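Local coordinates for protein phosphodiesterase (Pseudomonas aeruginosa, PDB 4G75) that is a colicin M-like bacteriocin that probably kills rival bacteria by cleaving the lipid-linked peptidoglycan precursor, with a bound magnesium ion in its hydrolase domain, at residues 217-222 with 235-240. Residues are numbered along the deposited sequence; the frame is centred on the assembly and turned at random. Where two conformers were deposited one is given.
Sequences RIVGIL and EIRAYD. With EDO (1,2-ethanediol), chain C.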
loop_
_atom_site.group_PDB
_atom_site.type_symbol
_atom_site.label_atom_id
_atom_site.label_comp_id
_atom_site.label_asym_id
_atom_site.label_seq_id
_atom_site.Cartn_x
_atom_site.Cartn_y
_atom_site.Cartn_z
ATOM N N ARG A 217 -2.277 -20.442 0.605
ATOM C CA ARG A 217 -2.029 -21.873 0.503
ATOM C C ARG A 217 -1.659 -22.398 1.876
ATOM O O ARG A 217 -0.721 -21.899 2.509
ATOM C CB ARG A 217 -0.885 -22.144 -0.473
ATOM C CG ARG A 217 -0.693 -23.617 -0.785
ATOM C CD ARG A 217 0.435 -23.822 -1.778
ATOM N NE ARG A 217 0.507 -25.212 -2.211
ATOM C CZ ARG A 217 1.281 -25.649 -3.197
ATOM N NH1 ARG A 217 2.056 -24.802 -3.860
ATOM N NH2 ARG A 217 1.279 -26.937 -3.524
ATOM N N ILE A 218 -2.403 -23.401 2.335
ATOM C CA ILE A 218 -2.161 -24.018 3.632
ATOM C C ILE A 218 -1.529 -25.375 3.395
ATOM O O ILE A 218 -2.145 -26.257 2.791
ATOM C CB ILE A 218 -3.457 -24.175 4.441
ATOM C CG1 ILE A 218 -3.946 -22.809 4.932
ATOM C CG2 ILE A 218 -3.224 -25.058 5.675
ATOM C CD1 ILE A 218 -4.505 -21.928 3.866
ATOM N N VAL A 219 -0.299 -25.541 3.865
ATOM C CA VAL A 219 0.443 -26.772 3.614
ATOM C C VAL A 219 1.141 -27.267 4.874
ATOM O O VAL A 219 1.764 -26.496 5.598
ATOM C CB VAL A 219 1.481 -26.580 2.490
ATOM C CG1 VAL A 219 2.479 -25.497 2.868
ATOM C CG2 VAL A 219 2.191 -27.890 2.187
ATOM N N GLY A 220 1.032 -28.562 5.136
ATOM C CA GLY A 220 1.639 -29.133 6.317
ATOM C C GLY A 220 1.276 -30.576 6.544
ATOM O O GLY A 220 0.832 -31.281 5.636
ATOM N N ILE A 221 1.469 -31.015 7.779
ATOM C CA ILE A 221 1.217 -32.401 8.129
ATOM C C ILE A 221 0.174 -32.455 9.227
ATOM O O ILE A 221 0.323 -31.818 10.262
ATOM C CB ILE A 221 2.496 -33.076 8.636
ATOM C CG1 ILE A 221 3.562 -33.076 7.538
ATOM C CG2 ILE A 221 2.197 -34.491 9.098
ATOM C CD1 ILE A 221 4.835 -33.787 7.927
ATOM N N LEU A 222 -0.891 -33.206 8.980
ATOM C CA LEU A 222 -1.923 -33.431 9.975
ATOM C C LEU A 222 -1.726 -34.809 10.592
ATOM O O LEU A 222 -1.457 -35.775 9.878
ATOM C CB LEU A 222 -3.295 -33.377 9.309
ATOM C CG LEU A 222 -4.494 -33.795 10.162
ATOM C CD1 LEU A 222 -4.755 -32.780 11.256
ATOM C CD2 LEU A 222 -5.726 -33.962 9.283
ATOM N N GLU A 235 2.435 -24.420 7.379
ATOM C CA GLU A 235 2.565 -22.990 7.157
ATOM C C GLU A 235 1.531 -22.474 6.179
ATOM O O GLU A 235 0.891 -23.237 5.446
ATOM C CB GLU A 235 3.976 -22.647 6.678
ATOM C CG GLU A 235 4.345 -23.257 5.353
ATOM C CD GLU A 235 5.820 -23.106 5.034
ATOM O OE1 GLU A 235 6.630 -22.994 5.976
ATOM O OE2 GLU A 235 6.167 -23.102 3.840
ATOM N N ILE A 236 1.368 -21.162 6.197
ATOM C CA ILE A 236 0.521 -20.456 5.261
ATOM C C ILE A 236 1.423 -19.688 4.304
ATOM O O ILE A 236 2.322 -18.959 4.736
ATOM C CB ILE A 236 -0.388 -19.451 6.010
ATOM C CG1 ILE A 236 -1.394 -20.203 6.892
ATOM C CG2 ILE A 236 -1.109 -18.535 5.033
ATOM C CD1 ILE A 236 -2.274 -19.301 7.716
ATOM N N ARG A 237 1.215 -19.891 3.008
ATOM C CA ARG A 237 1.871 -19.089 1.987
ATOM C C ARG A 237 0.813 -18.364 1.164
ATOM O O ARG A 237 -0.379 -18.523 1.400
ATOM C CB ARG A 237 2.761 -19.961 1.098
ATOM C CG ARG A 237 3.774 -20.779 1.888
ATOM C CD ARG A 237 4.985 -21.153 1.047
ATOM N NE ARG A 237 4.660 -22.123 0.007
ATOM C CZ ARG A 237 4.663 -23.438 0.194
ATOM N NH1 ARG A 237 4.964 -23.935 1.386
ATOM N NH2 ARG A 237 4.357 -24.253 -0.807
ATOM N N ALA A 238 1.253 -17.559 0.203
ATOM C CA ALA A 238 0.308 -16.802 -0.602
ATOM C C ALA A 238 0.759 -16.740 -2.045
ATOM O O ALA A 238 1.948 -16.569 -2.325
ATOM C CB ALA A 238 0.143 -15.391 -0.049
ATOM N N TYR A 239 -0.204 -16.850 -2.953
ATOM C CA TYR A 239 0.080 -16.720 -4.375
ATOM C C TYR A 239 0.233 -15.261 -4.801
ATOM O O TYR A 239 -0.315 -14.351 -4.169
ATOM C CB TYR A 239 -1.023 -17.382 -5.206
ATOM C CG TYR A 239 -1.141 -18.879 -5.000
ATOM C CD1 TYR A 239 -0.422 -19.769 -5.788
ATOM C CD2 TYR A 239 -1.971 -19.398 -4.018
ATOM C CE1 TYR A 239 -0.529 -21.137 -5.606
ATOM C CE2 TYR A 239 -2.084 -20.773 -3.823
ATOM C CZ TYR A 239 -1.358 -21.634 -4.621
ATOM O OH TYR A 239 -1.467 -23.004 -4.444
ATOM N N ASP A 240 0.974 -15.043 -5.883
ATOM C CA ASP A 240 1.092 -13.707 -6.450
ATOM C C ASP A 240 -0.292 -13.155 -6.734
ATOM O O ASP A 240 -1.208 -13.895 -7.105
ATOM C CB ASP A 240 1.872 -13.724 -7.760
ATOM C CG ASP A 240 3.322 -14.090 -7.583
ATOM O OD1 ASP A 240 3.754 -14.348 -6.444
ATOM O OD2 ASP A 240 4.041 -14.124 -8.601
HETATM C C1 EDO C . 1.896 -20.612 -3.141
HETATM O O1 EDO C . 2.378 -21.833 -3.713
HETATM C C2 EDO C . 3.076 -19.659 -3.017
HETATM O O2 EDO C . 4.096 -20.312 -2.252
#
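R217 O accepts a hydrogen bond from R237 N (2.8 Å) and also meets I236 CA in a weaker CA-H...O contact at 3.3 Å. The bond returned from R217 N to R237 O is equally short. V219 and E235 form the next hydrogen-bonded pair of this antiparallel hairpin, strands 213-224 and 229-243, and between the two pairs I218 and I236 lie side by side on the buried face, CG1 to CG1. On the other face R217 runs out fully extended, CG anti to the backbone N (chi1 -172°), alongside R237, whose chain bends at chi3. In the conformer given, that bend carries R237 NH1 into a salt bridge with E235 OE2 (2.9 Å, on the anti lone pair) and brings it against V219 CG1. Y239, its side chain about 10 Å from the bound magnesium ion, touches R217 CD with its OH at 3.4 Å; that hydroxyl is hydrogen-bonded to N195 OD1, and R217 NH2 pairs with D193, both on strand 188-199. An ethanediol, probably from the crystallisation liquor, takes R217 NH1 on O1 and R237 NE on O2. With R217 NH1 and R237 NH2 3.9 Å apart in this conformer, the carboxylates of D193 and E235 probably offset the guanidinium repulsion.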